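Local coordinates for protein hemolysins related proteins containing CBS domains (Klebsiella pneumoniae subsp. pneumoniae, PDB 3HF7) that is of uncharacterised cellular function but binds AMP through its CBS-domain pair, part of a larger membrane protein that may bind FAD, at residues I19-L30 / E66-R74. Sequence-based numbering, arbitrary orientation.
Sequences INDDWKSIVRQL and EFTKEIMLR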
loop_
_atom_site.group_PDB
_atom_site.type_symbol
_atom_site.label_atom_id
_atom_site.label_comp_id
_atom_site.label_asym_id
_atom_site.label_seq_id
_atom_site.Cartn_x
_atom_site.Cartn_y
_atom_site.Cartn_z
ATOM N N ILE A 19 -11.178 7.148 -2.516
ATOM C CA ILE A 19 -11.045 8.458 -3.126
ATOM C C ILE A 19 -12.407 9.004 -3.545
ATOM O O ILE A 19 -12.489 10.121 -4.066
ATOM C CB ILE A 19 -10.025 8.482 -4.286
ATOM C CG1 ILE A 19 -10.602 7.849 -5.546
ATOM C CG2 ILE A 19 -8.735 7.805 -3.863
ATOM C CD1 ILE A 19 -9.693 8.021 -6.747
ATOM N N ASN A 20 -13.470 8.230 -3.305
ATOM C CA ASN A 20 -14.839 8.735 -3.475
ATOM C C ASN A 20 -15.367 9.640 -2.349
ATOM O O ASN A 20 -16.312 10.393 -2.569
ATOM C CB ASN A 20 -15.828 7.600 -3.743
ATOM C CG ASN A 20 -15.797 7.131 -5.184
ATOM O OD1 ASN A 20 -15.250 7.801 -6.057
ATOM N ND2 ASN A 20 -16.385 5.965 -5.440
ATOM N N ASP A 21 -14.769 9.585 -1.161
ATOM C CA ASP A 21 -15.199 10.476 -0.075
ATOM C C ASP A 21 -15.067 11.970 -0.410
ATOM O O ASP A 21 -14.254 12.363 -1.241
ATOM C CB ASP A 21 -14.443 10.160 1.204
ATOM C CG ASP A 21 -14.693 8.756 1.681
ATOM O OD1 ASP A 21 -13.801 8.166 2.326
ATOM O OD2 ASP A 21 -15.790 8.229 1.398
ATOM N N ASP A 22 -15.883 12.801 0.226
ATOM C CA ASP A 22 -15.757 14.234 0.047
ATOM C C ASP A 22 -14.369 14.620 0.506
ATOM O O ASP A 22 -13.790 13.972 1.370
ATOM C CB ASP A 22 -16.794 14.992 0.853
ATOM C CG ASP A 22 -16.726 14.668 2.326
ATOM O OD1 ASP A 22 -16.952 13.497 2.686
ATOM O OD2 ASP A 22 -16.438 15.577 3.132
ATOM N N TRP A 23 -13.851 15.683 -0.082
ATOM C CA TRP A 23 -12.465 16.031 0.067
ATOM C C TRP A 23 -12.006 16.221 1.507
ATOM O O TRP A 23 -10.956 15.696 1.893
ATOM C CB TRP A 23 -12.162 17.266 -0.757
ATOM C CG TRP A 23 -10.746 17.679 -0.688
ATOM C CD1 TRP A 23 -10.266 18.841 -0.173
ATOM C CD2 TRP A 23 -9.597 16.927 -1.130
ATOM N NE1 TRP A 23 -8.893 18.878 -0.275
ATOM C CE2 TRP A 23 -8.456 17.716 -0.857
ATOM C CE3 TRP A 23 -9.423 15.677 -1.732
ATOM C CZ2 TRP A 23 -7.154 17.293 -1.165
ATOM C CZ3 TRP A 23 -8.134 15.257 -2.031
ATOM C CH2 TRP A 23 -7.016 16.064 -1.749
ATOM N N LYS A 24 -12.789 16.957 2.296
ATOM C CA LYS A 24 -12.462 17.161 3.704
ATOM C C LYS A 24 -12.314 15.813 4.421
ATOM O O LYS A 24 -11.452 15.644 5.290
ATOM C CB LYS A 24 -13.512 18.031 4.396
ATOM N N SER A 25 -13.135 14.842 4.033
ATOM C CA SER A 25 -13.041 13.516 4.618
ATOM C C SER A 25 -11.749 12.801 4.216
ATOM O O SER A 25 -11.156 12.092 5.023
ATOM C CB SER A 25 -14.255 12.675 4.241
ATOM O OG SER A 25 -14.246 11.459 4.957
ATOM N N ILE A 26 -11.321 12.997 2.974
ATOM C CA ILE A 26 -10.110 12.345 2.463
ATOM C C ILE A 26 -8.894 12.882 3.202
ATOM O O ILE A 26 -8.085 12.104 3.708
ATOM C CB ILE A 26 -9.945 12.524 0.938
ATOM C CG1 ILE A 26 -10.756 11.468 0.176
ATOM C CG2 ILE A 26 -8.482 12.480 0.539
ATOM C CD1 ILE A 26 -11.247 11.926 -1.188
ATOM N N VAL A 27 -8.794 14.209 3.296
ATOM C CA VAL A 27 -7.677 14.842 3.986
ATOM C C VAL A 27 -7.656 14.398 5.447
ATOM O O VAL A 27 -6.606 14.035 5.977
ATOM C CB VAL A 27 -7.741 16.380 3.927
ATOM C CG1 VAL A 27 -6.492 16.984 4.552
ATOM C CG2 VAL A 27 -7.893 16.860 2.494
ATOM N N ARG A 28 -8.811 14.427 6.102
ATOM C CA ARG A 28 -8.872 14.013 7.488
ATOM C C ARG A 28 -8.254 12.613 7.619
ATOM O O ARG A 28 -7.442 12.382 8.517
ATOM C CB ARG A 28 -10.314 14.036 7.993
ATOM C CG ARG A 28 -10.457 14.016 9.524
ATOM C CD ARG A 28 -11.921 14.228 9.970
ATOM N NE ARG A 28 -12.859 13.409 9.184
ATOM C CZ ARG A 28 -13.816 13.884 8.376
ATOM N NH1 ARG A 28 -14.015 15.195 8.237
ATOM N NH2 ARG A 28 -14.592 13.034 7.708
ATOM N N GLN A 29 -8.600 11.696 6.706
ATOM C CA GLN A 29 -8.077 10.322 6.763
ATOM C C GLN A 29 -6.572 10.271 6.523
ATOM O O GLN A 29 -5.839 9.524 7.181
ATOM C CB GLN A 29 -8.765 9.442 5.734
ATOM C CG GLN A 29 -10.144 8.977 6.132
ATOM C CD GLN A 29 -10.819 8.226 5.008
ATOM O OE1 GLN A 29 -10.418 7.109 4.660
ATOM N NE2 GLN A 29 -11.848 8.838 4.421
ATOM N N LEU A 30 -6.129 11.072 5.563
ATOM C CA LEU A 30 -4.738 11.147 5.195
ATOM C C LEU A 30 -3.905 11.589 6.385
ATOM O O LEU A 30 -2.967 10.914 6.782
ATOM C CB LEU A 30 -4.596 12.126 4.046
ATOM C CG LEU A 30 -3.242 12.225 3.376
ATOM C CD1 LEU A 30 -2.962 10.925 2.684
ATOM C CD2 LEU A 30 -3.294 13.363 2.390
ATOM N N GLU A 66 -2.410 25.271 -3.094
ATOM C CA GLU A 66 -3.482 24.485 -2.466
ATOM C C GLU A 66 -3.313 23.009 -2.824
ATOM O O GLU A 66 -3.135 22.663 -3.997
ATOM C CB GLU A 66 -4.878 24.989 -2.874
ATOM N N PHE A 67 -3.334 22.153 -1.800
ATOM C CA PHE A 67 -3.209 20.713 -1.985
ATOM C C PHE A 67 -4.505 20.143 -2.550
ATOM O O PHE A 67 -5.570 20.361 -1.977
ATOM C CB PHE A 67 -2.871 20.051 -0.655
ATOM C CG PHE A 67 -2.641 18.586 -0.772
ATOM C CD1 PHE A 67 -1.430 18.104 -1.249
ATOM C CD2 PHE A 67 -3.636 17.685 -0.434
ATOM C CE1 PHE A 67 -1.209 16.763 -1.365
ATOM C CE2 PHE A 67 -3.417 16.334 -0.550
ATOM C CZ PHE A 67 -2.204 15.869 -1.017
ATOM N N THR A 68 -4.425 19.425 -3.667
ATOM C CA THR A 68 -5.645 18.985 -4.351
ATOM C C THR A 68 -5.689 17.477 -4.516
ATOM O O THR A 68 -4.693 16.795 -4.261
ATOM C CB THR A 68 -5.797 19.644 -5.731
ATOM O OG1 THR A 68 -5.007 18.940 -6.686
ATOM C CG2 THR A 68 -5.343 21.072 -5.699
ATOM N N LYS A 69 -6.848 16.962 -4.927
ATOM C CA LYS A 69 -7.037 15.534 -5.190
ATOM C C LYS A 69 -6.162 15.098 -6.344
ATOM O O LYS A 69 -5.539 14.046 -6.304
ATOM C CB LYS A 69 -8.504 15.260 -5.500
ATOM C CG LYS A 69 -8.822 13.849 -5.964
ATOM C CD LYS A 69 -10.031 13.324 -5.195
ATOM C CE LYS A 69 -11.043 12.619 -6.086
ATOM N NZ LYS A 69 -12.390 12.693 -5.443
ATOM N N GLU A 70 -6.109 15.942 -7.365
ATOM C CA GLU A 70 -5.248 15.739 -8.521
ATOM C C GLU A 70 -3.755 15.650 -8.133
ATOM O O GLU A 70 -3.017 14.780 -8.624
ATOM C CB GLU A 70 -5.488 16.875 -9.509
ATOM C CG GLU A 70 -4.476 16.957 -10.608
ATOM C CD GLU A 70 -4.790 16.019 -11.743
ATOM O OE1 GLU A 70 -5.389 14.940 -11.498
ATOM O OE2 GLU A 70 -4.434 16.385 -12.892
ATOM N N ILE A 71 -3.331 16.544 -7.242
ATOM C CA ILE A 71 -1.965 16.559 -6.742
ATOM C C ILE A 71 -1.691 15.279 -5.954
ATOM O O ILE A 71 -0.662 14.621 -6.175
ATOM C CB ILE A 71 -1.676 17.853 -5.921
ATOM C CG1 ILE A 71 -1.142 18.974 -6.835
ATOM C CG2 ILE A 71 -0.660 17.601 -4.803
ATOM C CD1 ILE A 71 -2.112 19.508 -7.922
ATOM N N MET A 72 -2.634 14.917 -5.077
ATOM C CA MET A 72 -2.530 13.715 -4.252
ATOM C C MET A 72 -2.329 12.468 -5.106
ATOM O O MET A 72 -1.404 11.697 -4.880
ATOM C CB MET A 72 -3.775 13.550 -3.378
ATOM C CG MET A 72 -3.654 12.400 -2.407
ATOM S SD MET A 72 -5.136 12.070 -1.438
ATOM C CE MET A 72 -6.196 11.541 -2.770
ATOM N N LEU A 73 -3.204 12.290 -6.093
ATOM C CA LEU A 73 -3.170 11.111 -6.956
ATOM C C LEU A 73 -1.888 10.982 -7.778
ATOM O O LEU A 73 -1.377 9.874 -7.981
ATOM C CB LEU A 73 -4.378 11.112 -7.878
ATOM C CG LEU A 73 -5.681 10.818 -7.134
ATOM C CD1 LEU A 73 -6.862 11.040 -8.035
ATOM C CD2 LEU A 73 -5.654 9.397 -6.623
ATOM N N ARG A 74 -1.355 12.108 -8.237
ATOM C CA ARG A 74 -0.163 12.072 -9.068
ATOM C C ARG A 74 1.079 11.874 -8.196
ATOM O O ARG A 74 2.154 11.590 -8.709
ATOM C CB ARG A 74 -0.090 13.331 -9.940
ATOM C CG ARG A 74 -1.398 13.550 -10.691
ATOM C CD ARG A 74 -1.249 14.356 -11.961
ATOM N NE ARG A 74 -1.222 15.794 -11.697
ATOM C CZ ARG A 74 -0.113 16.540 -11.668
ATOM N NH1 ARG A 74 1.088 15.989 -11.895
ATOM N NH2 ARG A 74 -0.211 17.850 -11.414
#
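W23 is the big bump here: its six-membered ring reaches across from the first turn of helix 23-30 and lies against the start of helix 69-74. CG stands anti to the backbone N, which sends the indole across the gap to the other helix. There the K69 N lies over one ring face, 3.3 Å from W23 CH2, and the K69 CB comes to 3.5 Å from W23 CZ3. The side chains of W23 and K69 run past each other in opposite directions, so the lysine stem follows the indole back toward the loop before helix 23-30. Its ammonium ends there, K69 NZ giving a 2.9 Å hydrogen bond to I19 O that arrives almost straight on, with a C=O...N angle of 173°.

F67 meets the tryptophan rim to rim rather than stacked: W23 CZ2 sits 3.6 Å from F67 CD2, and the two planes are inclined by 28°. Deeper in, M72 fills the hollow between W23, I26 and L30. Its SD rests 3.9 Å from I26 CG2 and makes an oblique Met-aromatic contact with the indole, while the bend at chi3 brings CE to the ring's edge. L30 CD2 closes this pocket against F67, and at the other end I19 CD1 touches L73 CD2.

The axes of segments 23-30 and 69-74 come no closer than 12.2 Å and are inclined by 41°, joined by side chains that bridge the gap. Beyond them, I19 and L30 pack on strands 37-41 and 48-53, and F67 on helix 54-61, in the half of the pair whose strand 37-41 carries AMP-pocket residues R37 and I38. Buried M72, I26 and L30 make the apolar inner part, with W23 and K69 toward the rim; apolar packing thus sets the fit, and the lysine adds a directional tie to the loop.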